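Putative uncharacterized protein (Mycobacterium smegmatis, PDB 3UID) is probably a toxin of the AHA1 family, structurally homologous to a Mycobacterium tuberculosis type II toxin involved in the hypoxic response. Local coordinates at residues A[40-45]-A[62-67]; A[80-83]-A[89-92]. All blocks are in the same frame, centred on the assembly; numbering follows the deposited sequence.

Interaction 1. Residues A[40-45]-A[62-67]; sequences KVWGPP and VTYFMT
Trp42, on helix 35-42, reaches Tyr64 on strand 61-67 with the far end of its indole. Its CB points at the strand, and CG lies anti to the carbonyl carbon (chi1 -80°), which turns the indole's six-membered ring to Tyr64. Farther along that ring, CE3 comes within 4.2 Å of Tyr64 CB. CZ3 comes closest, 3.6 Å from Tyr64 CB and equally near its CG, while CH2 meets Tyr64 CD1 at 3.9 Å. The edge of the indole is thus set against the face of the phenol in a T-shaped pair, with planes at 67° and centroids 5.0 Å apart. A large flat residue suits this place because it can span the gap between helix and sheet. In the conformer considered, Met66 SD lies above the face of the same six-membered ring but at a distance, 5.0 Å from its centroid, a loose Met-aromatic contact; a second conformer exists, so it may not be permanent. Where the backbones lie too far apart to bond directly, a water lies between Trp42 O and Thr67 N, accepting from the Thr67 N-H. The phenol hydroxyl is hydrogen-bonded to Asp93, and Trp78 meets both aromatic rings. The contact sets helix 35-42, which also touches helix 144-158 through Trp42 and Ala151, against the antiparallel sheet, consistent with the helix-grip fold of the SRPBCC (Bet v 1-like) superfamily.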
loop_
_atom_site.group_PDB
_atom_site.type_symbol
_atom_site.label_atom_id
_atom_site.label_comp_id
_atom_site.label_asym_id
_atom_site.label_seq_id
_atom_site.Cartn_x
_atom_site.Cartn_y
_atom_site.Cartn_z
ATOM N N LYS A 40 -0.098 -11.621 -1.640
ATOM C CA LYS A 40 0.930 -12.079 -2.564
ATOM C C LYS A 40 1.915 -10.957 -2.897
ATOM O O LYS A 40 3.130 -11.139 -2.822
ATOM C CB LYS A 40 0.276 -12.625 -3.840
ATOM C CG LYS A 40 1.267 -13.025 -4.928
ATOM C CD LYS A 40 2.130 -14.238 -4.515
ATOM C CE LYS A 40 2.983 -14.709 -5.697
ATOM N NZ LYS A 40 3.756 -15.939 -5.357
ATOM N N VAL A 41 1.391 -9.800 -3.282
ATOM C CA VAL A 41 2.267 -8.713 -3.709
ATOM C C VAL A 41 3.015 -8.066 -2.537
ATOM O O VAL A 41 4.117 -7.526 -2.704
ATOM C CB VAL A 41 1.525 -7.668 -4.576
ATOM C CG1 VAL A 41 0.967 -8.361 -5.835
ATOM C CG2 VAL A 41 0.410 -6.974 -3.798
ATOM N N TRP A 42 2.420 -8.149 -1.356
ATOM C CA TRP A 42 3.051 -7.644 -0.136
ATOM C C TRP A 42 4.081 -8.614 0.438
ATOM O O TRP A 42 4.904 -8.224 1.277
ATOM C CB TRP A 42 1.992 -7.375 0.933
ATOM C CG TRP A 42 1.249 -6.103 0.786
ATOM C CD1 TRP A 42 1.473 -5.115 -0.132
ATOM C CD2 TRP A 42 0.151 -5.663 1.589
ATOM N NE1 TRP A 42 0.584 -4.084 0.057
ATOM C CE2 TRP A 42 -0.238 -4.396 1.109
ATOM C CE3 TRP A 42 -0.529 -6.208 2.679
ATOM C CZ2 TRP A 42 -1.288 -3.670 1.674
ATOM C CZ3 TRP A 42 -1.582 -5.477 3.240
ATOM C CH2 TRP A 42 -1.939 -4.227 2.741
ATOM N N GLY A 43 4.024 -9.870 -0.005
ATOM C CA GLY A 43 4.858 -10.935 0.545
ATOM C C GLY A 43 5.620 -11.763 -0.479
ATOM O O GLY A 43 5.293 -12.936 -0.708
ATOM N N PRO A 44 6.672 -11.181 -1.069
ATOM C CA PRO A 44 7.622 -11.988 -1.844
ATOM C C PRO A 44 8.298 -13.009 -0.907
ATOM O O PRO A 44 8.176 -12.895 0.319
ATOM C CB PRO A 44 8.621 -10.949 -2.356
ATOM C CG PRO A 44 8.565 -9.846 -1.361
ATOM C CD PRO A 44 7.183 -9.827 -0.791
ATOM N N PRO A 45 8.980 -14.018 -1.466
ATOM C CA PRO A 45 9.511 -15.117 -0.648
ATOM C C PRO A 45 10.368 -14.653 0.534
ATOM O O PRO A 45 10.256 -15.224 1.627
ATOM C CB PRO A 45 10.368 -15.900 -1.645
ATOM C CG PRO A 45 9.727 -15.632 -2.966
ATOM C CD PRO A 45 9.292 -14.199 -2.895
ATOM N N VAL A 62 -8.862 -3.534 6.971
ATOM C CA VAL A 62 -7.883 -4.507 6.499
ATOM C C VAL A 62 -6.798 -4.585 7.556
ATOM O O VAL A 62 -6.262 -3.560 7.975
ATOM C CB VAL A 62 -7.251 -4.107 5.166
ATOM C CG1 VAL A 62 -6.218 -5.156 4.723
ATOM C CG2 VAL A 62 -8.327 -3.915 4.099
ATOM N N THR A 63 -6.471 -5.793 7.989
ATOM C CA THR A 63 -5.391 -5.969 8.970
ATOM C C THR A 63 -4.325 -6.886 8.403
ATOM O O THR A 63 -4.634 -7.831 7.693
ATOM C CB THR A 63 -5.901 -6.511 10.309
ATOM O OG1 THR A 63 -6.495 -7.811 10.125
ATOM C CG2 THR A 63 -6.941 -5.557 10.882
ATOM N N TYR A 64 -3.062 -6.602 8.689
ATOM C CA TYR A 64 -1.989 -7.316 7.994
ATOM C C TYR A 64 -0.699 -7.431 8.798
ATOM O O TYR A 64 -0.414 -6.610 9.688
ATOM C CB TYR A 64 -1.668 -6.610 6.670
ATOM C CG TYR A 64 -1.291 -5.158 6.842
ATOM C CD1 TYR A 64 -2.230 -4.153 6.639
ATOM C CD2 TYR A 64 -0.010 -4.793 7.249
ATOM C CE1 TYR A 64 -1.897 -2.816 6.808
ATOM C CE2 TYR A 64 0.327 -3.456 7.428
ATOM C CZ TYR A 64 -0.624 -2.478 7.196
ATOM O OH TYR A 64 -0.301 -1.151 7.376
ATOM N N PHE A 65 0.076 -8.457 8.475
ATOM C CA PHE A 65 1.457 -8.560 8.927
ATOM C C PHE A 65 2.361 -8.403 7.723
ATOM O O PHE A 65 2.058 -8.911 6.643
ATOM C CB PHE A 65 1.740 -9.926 9.561
ATOM C CG PHE A 65 0.906 -10.230 10.768
ATOM C CD1 PHE A 65 0.770 -9.303 11.780
ATOM C CD2 PHE A 65 0.261 -11.453 10.888
ATOM C CE1 PHE A 65 0.010 -9.588 12.902
ATOM C CE2 PHE A 65 -0.499 -11.749 12.010
ATOM C CZ PHE A 65 -0.626 -10.808 13.017
ATOM N N MET A 66 3.481 -7.717 7.925
ATOM C CA MET A 66 4.479 -7.589 6.882
ATOM C C MET A 66 5.848 -7.852 7.473
ATOM O O MET A 66 6.023 -7.840 8.695
ATOM C CB MET A 66 4.455 -6.193 6.260
ATOM C CG MET A 66 3.167 -5.839 5.543
ATOM S SD MET A 66 3.226 -4.145 4.946
ATOM C CE MET A 66 4.652 -4.220 3.877
ATOM N N THR A 67 6.809 -8.122 6.599
ATOM C CA THR A 67 8.198 -8.267 7.010
ATOM C C THR A 67 8.968 -7.040 6.536
ATOM O O THR A 67 9.058 -6.792 5.337
ATOM C CB THR A 67 8.844 -9.503 6.380
ATOM O OG1 THR A 67 8.100 -10.660 6.754
ATOM C CG2 THR A 67 10.276 -9.659 6.866
HETATM O O HOH W 1 6.184 -8.200 3.852
#

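Interaction 2. Residues A[80-83]-A[89-92]; sequences ITAV and FSFL
Ser90 O receives the backbone N-H groups of two consecutive residues, Thr81 and Ala82. The bond from Thr81 N is the stronger, 2.9 Å long with an angle of 162° at the hydrogen; that from Ala82 N to Ser90 O is weak at 3.4 Å. In return, Ser90 N donates to Ala82 O at 2.9 Å, and Phe89 CA also approaches that oxygen. Two residues facing one make this a classic beta bulge in the antiparallel hairpin of strands 73-84 and 88-96, shifting the register by one between the pairs Ile80-Phe91 and Ala82-Ser90. Thr81 is the extra residue, its psi of -27° departing from the extended strand. Its OG1 lies 3.5 Å from Ser90 CB, and its CG2 rests 4.1 Å from Leu92 CG, the two side chains crossing at about a right angle. Ala82 and Ser90 are small enough to sit side by side, CB to CB at 4.0 Å. On the other face, Ile80 CD1 packs on Phe91 CB at 3.8 Å, and branched Val83 flanks Phe89 CB. Both phenylalanine rings lead away from this strand pair, their CG lying between backbone N and carbonyl carbon, and go on to meet Tyr113; Phe91 also stacks on Trp78, while Leu56 borders Ile80 and Phe89.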
loop_
_atom_site.group_PDB
_atom_site.type_symbol
_atom_site.label_atom_id
_atom_site.label_comp_id
_atom_site.label_asym_id
_atom_site.label_seq_id
_atom_site.Cartn_x
_atom_site.Cartn_y
_atom_site.Cartn_z
ATOM N N ILE A 80 -11.027 1.664 6.263
ATOM C CA ILE A 80 -11.487 2.117 4.954
ATOM C C ILE A 80 -12.526 3.226 5.088
ATOM O O ILE A 80 -13.527 3.070 5.791
ATOM C CB ILE A 80 -12.070 0.952 4.123
ATOM C CG1 ILE A 80 -11.106 -0.235 4.108
ATOM C CG2 ILE A 80 -12.391 1.407 2.710
ATOM C CD1 ILE A 80 -9.755 0.042 3.499
ATOM N N THR A 81 -12.278 4.351 4.417
ATOM C CA THR A 81 -13.208 5.472 4.488
ATOM C C THR A 81 -14.031 5.707 3.212
ATOM O O THR A 81 -15.142 6.239 3.282
ATOM C CB THR A 81 -12.490 6.772 4.874
ATOM O OG1 THR A 81 -11.489 7.064 3.896
ATOM C CG2 THR A 81 -11.844 6.642 6.255
ATOM N N ALA A 82 -13.497 5.311 2.062
ATOM C CA ALA A 82 -14.213 5.474 0.800
ATOM C C ALA A 82 -13.800 4.387 -0.170
ATOM O O ALA A 82 -12.645 3.966 -0.166
ATOM C CB ALA A 82 -13.932 6.848 0.205
ATOM N N VAL A 83 -14.745 3.931 -0.992
ATOM C CA VAL A 83 -14.471 2.932 -2.017
ATOM C C VAL A 83 -15.222 3.304 -3.299
ATOM O O VAL A 83 -16.439 3.437 -3.294
ATOM C CB VAL A 83 -14.893 1.522 -1.548
ATOM C CG1 VAL A 83 -14.629 0.490 -2.646
ATOM C CG2 VAL A 83 -14.166 1.143 -0.262
ATOM N N PHE A 89 -9.739 4.048 -3.760
ATOM C CA PHE A 89 -10.199 3.838 -2.390
ATOM C C PHE A 89 -9.358 4.662 -1.428
ATOM O O PHE A 89 -8.247 5.079 -1.765
ATOM C CB PHE A 89 -10.333 2.346 -1.995
ATOM C CG PHE A 89 -9.030 1.583 -1.906
ATOM C CD1 PHE A 89 -8.375 1.447 -0.688
ATOM C CD2 PHE A 89 -8.482 0.979 -3.029
ATOM C CE1 PHE A 89 -7.182 0.722 -0.587
ATOM C CE2 PHE A 89 -7.289 0.248 -2.934
ATOM C CZ PHE A 89 -6.640 0.124 -1.705
ATOM N N SER A 90 -9.917 4.942 -0.258
ATOM C CA SER A 90 -9.272 5.819 0.710
ATOM C C SER A 90 -9.318 5.171 2.072
ATOM O O SER A 90 -10.274 4.451 2.384
ATOM C CB SER A 90 -9.997 7.159 0.764
ATOM O OG SER A 90 -9.983 7.798 -0.505
ATOM N N PHE A 91 -8.309 5.436 2.897
ATOM C CA PHE A 91 -8.228 4.770 4.192
ATOM C C PHE A 91 -7.274 5.461 5.141
ATOM O O PHE A 91 -6.369 6.201 4.718
ATOM C CB PHE A 91 -7.805 3.293 4.036
ATOM C CG PHE A 91 -6.444 3.104 3.406
ATOM C CD1 PHE A 91 -5.301 2.998 4.194
ATOM C CD2 PHE A 91 -6.320 3.021 2.018
ATOM C CE1 PHE A 91 -4.041 2.818 3.602
ATOM C CE2 PHE A 91 -5.068 2.838 1.409
ATOM C CZ PHE A 91 -3.935 2.724 2.201
ATOM N N LEU A 92 -7.488 5.218 6.425
ATOM C CA LEU A 92 -6.535 5.627 7.449
ATOM C C LEU A 92 -5.657 4.420 7.779
ATOM O O LEU A 92 -6.141 3.300 7.878
ATOM C CB LEU A 92 -7.282 6.097 8.701
ATOM C CG LEU A 92 -8.367 7.132 8.414
ATOM C CD1 LEU A 92 -9.342 7.257 9.570
ATOM C CD2 LEU A 92 -7.733 8.469 8.073
#

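Strands 61-67 and 73-84 are neighbours in one antiparallel sheet, so interactions 1 and 2 share it, with centres about 19 Å apart. They touch where Val62 CG2 packs on Ile80 CD1 at 4.2 Å. Interaction 1 joins a helix to the sheet through aromatic rings, a sulfur and an intervening water, with no direct hydrogen bond; interaction 2 joins two strands chiefly by backbone hydrogen bonds. Both are partly buried: Tyr64 lies inside and Trp42 is partly exposed, whereas the hairpin has buried Ile80, Phe89 and Phe91 on one face and exposed Thr81 at its bulge. Trp78 connects them, meeting Trp42, Tyr64 and Phe91.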